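Tail spike protein (Acinetobacter phage vB_AbaP_AS12, PDB 6EU4) is a trimeric tailspike that probably recognises and degrades the capsular polysaccharide of Acinetobacter baumannii during phage attachment. Local coordinates at residues R162-G166 against K167-F171; E485-T488 against N489-G492. One frame throughout, in Å; residues are numbered along the deposited sequence.

Contact 1: residues R162-G166 against K167-F171; sequences RTING and KIMNF
Arg-162 to Phe-171 form a beta hairpin with a two-residue loop, closed between Arg-162 and Met-169 and between Ile-164 and Lys-167. It is inserted in the chain between strands 148-151 and 175-179 of the parallel beta-helix and projects from the side of the shaft. Four backbone hydrogen bonds close the ladder. Arg-162 and Met-169 bond in both directions, and the Met-169 N to Arg-162 O bond, 2.8 Å, is nearly straight at 175°. Ile-164 N gives to Lys-167 O over 2.8 Å. The return bond, Lys-167 N to Ile-164 O, is 3.0 Å long. A type I' turn joins the strands through Asn-165 and Gly-166, both with positive phi, as this tight hairpin turn requires.

Arg-162, Ile-164, Lys-167 and Met-169 share one face of the ladder. Here Ile-164 CD1 meets two flat groups. With CG1 beside the backbone N (chi1 -55°) and an extended chi2, CD1 reaches the edge of the Phe-171 ring, 3.8 Å from CZ and in the ring plane. It also lies 3.7 Å above the centre of the Arg-162 guanidinium plane. Met-169 CG borders it more loosely. On the other face, Thr-163 OG1 lies 3.5 Å from Ile-168 CG1.

The guanidinium is fixed by the carbonyls of Pro-181 and Arg-182, in the loop after strand 175-179. Phe-171 rests on Pro-214, between strands 211-212 and 215-217, and Met-169 on Thr-262, beyond strand 253-257.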
loop_
_atom_site.group_PDB
_atom_site.type_symbol
_atom_site.label_atom_id
_atom_site.label_comp_id
_atom_site.label_asym_id
_atom_site.label_seq_id
_atom_site.Cartn_x
_atom_site.Cartn_y
_atom_site.Cartn_z
ATOM N N ARG A 162 -1.679 -30.435 27.508
ATOM C CA ARG A 162 -2.300 -31.096 26.369
ATOM C C ARG A 162 -1.343 -31.121 25.180
ATOM O O ARG A 162 -0.759 -30.090 24.822
ATOM C CB ARG A 162 -3.594 -30.375 25.997
ATOM C CG ARG A 162 -4.255 -30.879 24.755
ATOM C CD ARG A 162 -5.434 -29.978 24.371
ATOM N NE ARG A 162 -5.788 -30.166 22.975
ATOM C CZ ARG A 162 -6.649 -29.396 22.306
ATOM N NH1 ARG A 162 -7.255 -28.388 22.913
ATOM N NH2 ARG A 162 -6.902 -29.644 21.026
ATOM N N THR A 163 -1.207 -32.290 24.547
ATOM C CA THR A 163 -0.359 -32.423 23.367
ATOM C C THR A 163 -1.166 -32.078 22.128
ATOM O O THR A 163 -2.209 -32.690 21.870
ATOM C CB THR A 163 0.211 -33.834 23.246
ATOM O OG1 THR A 163 1.048 -34.089 24.371
ATOM C CG2 THR A 163 1.028 -33.992 21.961
ATOM N N ILE A 164 -0.664 -31.111 21.367
ATOM C CA ILE A 164 -1.270 -30.654 20.125
ATOM C C ILE A 164 -0.198 -30.732 19.050
ATOM O O ILE A 164 0.853 -30.086 19.170
ATOM C CB ILE A 164 -1.799 -29.215 20.244
ATOM C CG1 ILE A 164 -2.771 -29.090 21.415
ATOM C CG2 ILE A 164 -2.450 -28.802 18.932
ATOM C CD1 ILE A 164 -3.308 -27.649 21.639
ATOM N N ASN A 165 -0.449 -31.521 18.010
ATOM C CA ASN A 165 0.500 -31.654 16.905
ATOM C C ASN A 165 1.921 -31.891 17.433
ATOM O O ASN A 165 2.881 -31.244 17.020
ATOM C CB ASN A 165 0.449 -30.419 16.016
ATOM C CG ASN A 165 1.240 -30.577 14.720
ATOM O OD1 ASN A 165 1.470 -31.681 14.248
ATOM N ND2 ASN A 165 1.643 -29.440 14.131
ATOM N N GLY A 166 2.036 -32.810 18.393
ATOM C CA GLY A 166 3.323 -33.235 18.920
ATOM C C GLY A 166 3.946 -32.343 19.973
ATOM O O GLY A 166 5.024 -32.689 20.484
ATOM N N LYS A 167 3.304 -31.239 20.343
ATOM C CA LYS A 167 3.863 -30.280 21.296
ATOM C C LYS A 167 2.962 -30.175 22.516
ATOM O O LYS A 167 1.740 -30.068 22.395
ATOM C CB LYS A 167 4.031 -28.881 20.669
ATOM C CG LYS A 167 4.864 -28.872 19.395
ATOM C CD LYS A 167 6.278 -29.317 19.655
ATOM C CE LYS A 167 7.151 -29.134 18.422
ATOM N NZ LYS A 167 8.568 -29.453 18.778
ATOM N N ILE A 168 3.566 -30.177 23.696
ATOM C CA ILE A 168 2.793 -30.087 24.926
ATOM C C ILE A 168 2.524 -28.614 25.194
ATOM O O ILE A 168 3.460 -27.830 25.381
ATOM C CB ILE A 168 3.524 -30.746 26.100
ATOM C CG1 ILE A 168 3.645 -32.237 25.813
ATOM C CG2 ILE A 168 2.750 -30.496 27.400
ATOM C CD1 ILE A 168 4.414 -33.058 26.864
HETATM N N MSE A 169 1.248 -28.249 25.206
HETATM C CA MSE A 169 0.795 -26.890 25.435
HETATM C C MSE A 169 0.037 -26.833 26.754
HETATM O O MSE A 169 -0.542 -27.807 27.211
HETATM C CB MSE A 169 -0.100 -26.418 24.289
HETATM C CG MSE A 169 0.537 -26.588 22.926
HETATM SE SE MSE A 169 2.028 -25.363 22.721
HETATM C CE MSE A 169 1.079 -23.669 22.482
ATOM N N ASN A 170 0.043 -25.662 27.364
ATOM C CA ASN A 170 -0.656 -25.450 28.619
ATOM C C ASN A 170 -1.285 -24.070 28.553
ATOM O O ASN A 170 -0.611 -23.091 28.229
ATOM C CB ASN A 170 0.291 -25.578 29.807
ATOM C CG ASN A 170 -0.438 -25.529 31.146
ATOM O OD1 ASN A 170 -1.109 -24.550 31.453
ATOM N ND2 ASN A 170 -0.307 -26.591 31.939
ATOM N N PHE A 171 -2.587 -24.011 28.791
ATOM C CA PHE A 171 -3.333 -22.773 28.658
ATOM C C PHE A 171 -3.643 -22.137 30.015
ATOM O O PHE A 171 -4.420 -21.168 30.076
ATOM C CB PHE A 171 -4.612 -23.030 27.874
ATOM C CG PHE A 171 -4.369 -23.598 26.494
ATOM C CD1 PHE A 171 -4.202 -24.963 26.319
ATOM C CD2 PHE A 171 -4.326 -22.778 25.383
ATOM C CE1 PHE A 171 -3.974 -25.487 25.065
ATOM C CE2 PHE A 171 -4.103 -23.309 24.127
ATOM C CZ PHE A 171 -3.926 -24.656 23.976
#

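Contact 2: residues E485-T488 against N489-G492; sequences ESIT and NLRG
An ST turn led by Ser-486 shapes the loop between strands 474-481 and 496-501, in the domain that follows the beta-helix. A chi1 of 168° puts Ser-486 OG beside its carbonyl carbon, opposite the backbone N. There it accepts a hydrogen bond from Thr-488 N over 3.0 Å. The Ser-486 carbonyl spans one residue more: Asn-489 N reaches Ser-486 O through a weak bond of 3.3 Å.

Leu-490 folds back over this turn. Its CG lies 3.5 Å from Ser-486 O, and its CD1 sits 3.8 Å from Ile-487 CA. The same methyl meets Ile-487 CG2 at 4.2 Å. The other branch, CD2, comes nearest to Glu-485 at OE1, 4.1 Å away; the two side chains cross at about a right angle, and Glu-485 OE2 accepts a hydrogen bond from Gly-483 N.

Two waters bridge the segments, one between backbone atoms, one from a carbonyl to a side chain. The first gives to Ile-487 O over 2.7 Å and receives a weak bond from Leu-490 N. The second gives to Thr-488 O and lies at the edge of the Arg-491 guanidinium, in its plane, where NH1 donates over 3.1 Å. The head is gripped further by Asn-535 OD1 and the carbonyls of Ser-533, Asp-555 and Gln-558, with Tyr-560 in a cation-pi contact.

Ile-487 and Leu-490 both pack on Leu-499 of strand 496-501, while Gln-524 of strand 520-526, Gln-537 of strand 535-542 and Arg-552 of strand 547-554 bond to Leu-490 O, Ile-487 O and Thr-488 OG1.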
loop_
_atom_site.group_PDB
_atom_site.type_symbol
_atom_site.label_atom_id
_atom_site.label_comp_id
_atom_site.label_asym_id
_atom_site.label_seq_id
_atom_site.Cartn_x
_atom_site.Cartn_y
_atom_site.Cartn_z
ATOM N N GLU A 485 37.866 25.289 -0.955
ATOM C CA GLU A 485 38.301 23.939 -0.643
ATOM C C GLU A 485 39.333 23.489 -1.660
ATOM O O GLU A 485 39.435 24.025 -2.771
ATOM C CB GLU A 485 37.121 22.952 -0.577
ATOM C CG GLU A 485 36.110 23.051 -1.680
ATOM C CD GLU A 485 34.821 22.260 -1.382
ATOM O OE1 GLU A 485 34.894 21.046 -1.083
ATOM O OE2 GLU A 485 33.728 22.858 -1.461
ATOM N N SER A 486 40.113 22.498 -1.251
ATOM C CA SER A 486 41.203 22.002 -2.069
ATOM C C SER A 486 40.738 20.839 -2.936
ATOM O O SER A 486 40.168 19.869 -2.435
ATOM C CB SER A 486 42.375 21.551 -1.200
ATOM O OG SER A 486 43.302 20.826 -1.984
ATOM N N ILE A 487 41.021 20.926 -4.237
ATOM C CA ILE A 487 40.728 19.807 -5.127
ATOM C C ILE A 487 41.769 18.707 -5.014
ATOM O O ILE A 487 41.600 17.643 -5.614
ATOM C CB ILE A 487 40.609 20.288 -6.587
ATOM C CG1 ILE A 487 41.897 20.965 -7.052
ATOM C CG2 ILE A 487 39.428 21.215 -6.738
ATOM C CD1 ILE A 487 41.962 21.116 -8.596
ATOM N N THR A 488 42.826 18.918 -4.235
ATOM C CA THR A 488 43.768 17.858 -3.922
ATOM C C THR A 488 43.228 16.900 -2.872
ATOM O O THR A 488 43.638 15.733 -2.847
ATOM C CB THR A 488 45.075 18.495 -3.468
ATOM O OG1 THR A 488 45.584 19.281 -4.551
ATOM C CG2 THR A 488 46.115 17.449 -3.058
ATOM N N ASN A 489 42.289 17.344 -2.042
ATOM C CA ASN A 489 41.800 16.561 -0.911
ATOM C C ASN A 489 40.350 16.123 -1.097
ATOM O O ASN A 489 39.570 16.098 -0.139
ATOM C CB ASN A 489 41.962 17.349 0.388
ATOM C CG ASN A 489 43.392 17.794 0.624
ATOM O OD1 ASN A 489 44.337 17.131 0.200
ATOM N ND2 ASN A 489 43.559 18.930 1.312
ATOM N N LEU A 490 39.979 15.742 -2.325
ATOM C CA LEU A 490 38.651 15.221 -2.636
ATOM C C LEU A 490 38.686 13.740 -2.993
ATOM O O LEU A 490 37.733 13.222 -3.592
ATOM C CB LEU A 490 38.016 16.017 -3.782
ATOM C CG LEU A 490 37.837 17.514 -3.550
ATOM C CD1 LEU A 490 37.288 18.202 -4.808
ATOM C CD2 LEU A 490 36.902 17.765 -2.372
ATOM N N ARG A 491 39.768 13.045 -2.629
ATOM C CA ARG A 491 39.917 11.633 -2.958
ATOM C C ARG A 491 39.108 10.729 -2.037
ATOM O O ARG A 491 38.761 9.605 -2.419
ATOM C CB ARG A 491 41.398 11.263 -2.888
ATOM C CG ARG A 491 42.230 12.153 -3.824
ATOM C CD ARG A 491 43.690 11.932 -3.646
ATOM N NE ARG A 491 44.147 10.698 -4.266
ATOM C CZ ARG A 491 45.423 10.332 -4.279
ATOM N NH1 ARG A 491 46.324 11.111 -3.701
ATOM N NH2 ARG A 491 45.804 9.202 -4.864
ATOM N N GLY A 492 38.824 11.192 -0.824
ATOM C CA GLY A 492 38.006 10.431 0.110
ATOM C C GLY A 492 36.512 10.648 -0.051
ATOM O O GLY A 492 35.715 9.749 0.241
HETATM O O HOH W 1 41.125 14.970 -5.335
HETATM O O HOH W 2 45.994 13.810 -2.195
#

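In the fold
From the N terminus the chain passes the small mixed sheet of residues 19-82 and enters the parallel beta-helix. Contact 1 closes early there, as a hairpin set between strands 148-151 and 175-179. The chain then winds on through the coils of the helix to about residue 455. Contact 2 forms afterwards, in the link between two parallel neighbours of the six-stranded mixed sheet, strands 474-481 and 496-501. The two contacts follow in series and neither nests nor crosses. The centres of contact 1 and contact 2 are about 67 Å apart, on opposite sides of the chain's centre. Contact 1 thus sits on a hairpin branching from the beta-helix, and contact 2 in the domain that follows it.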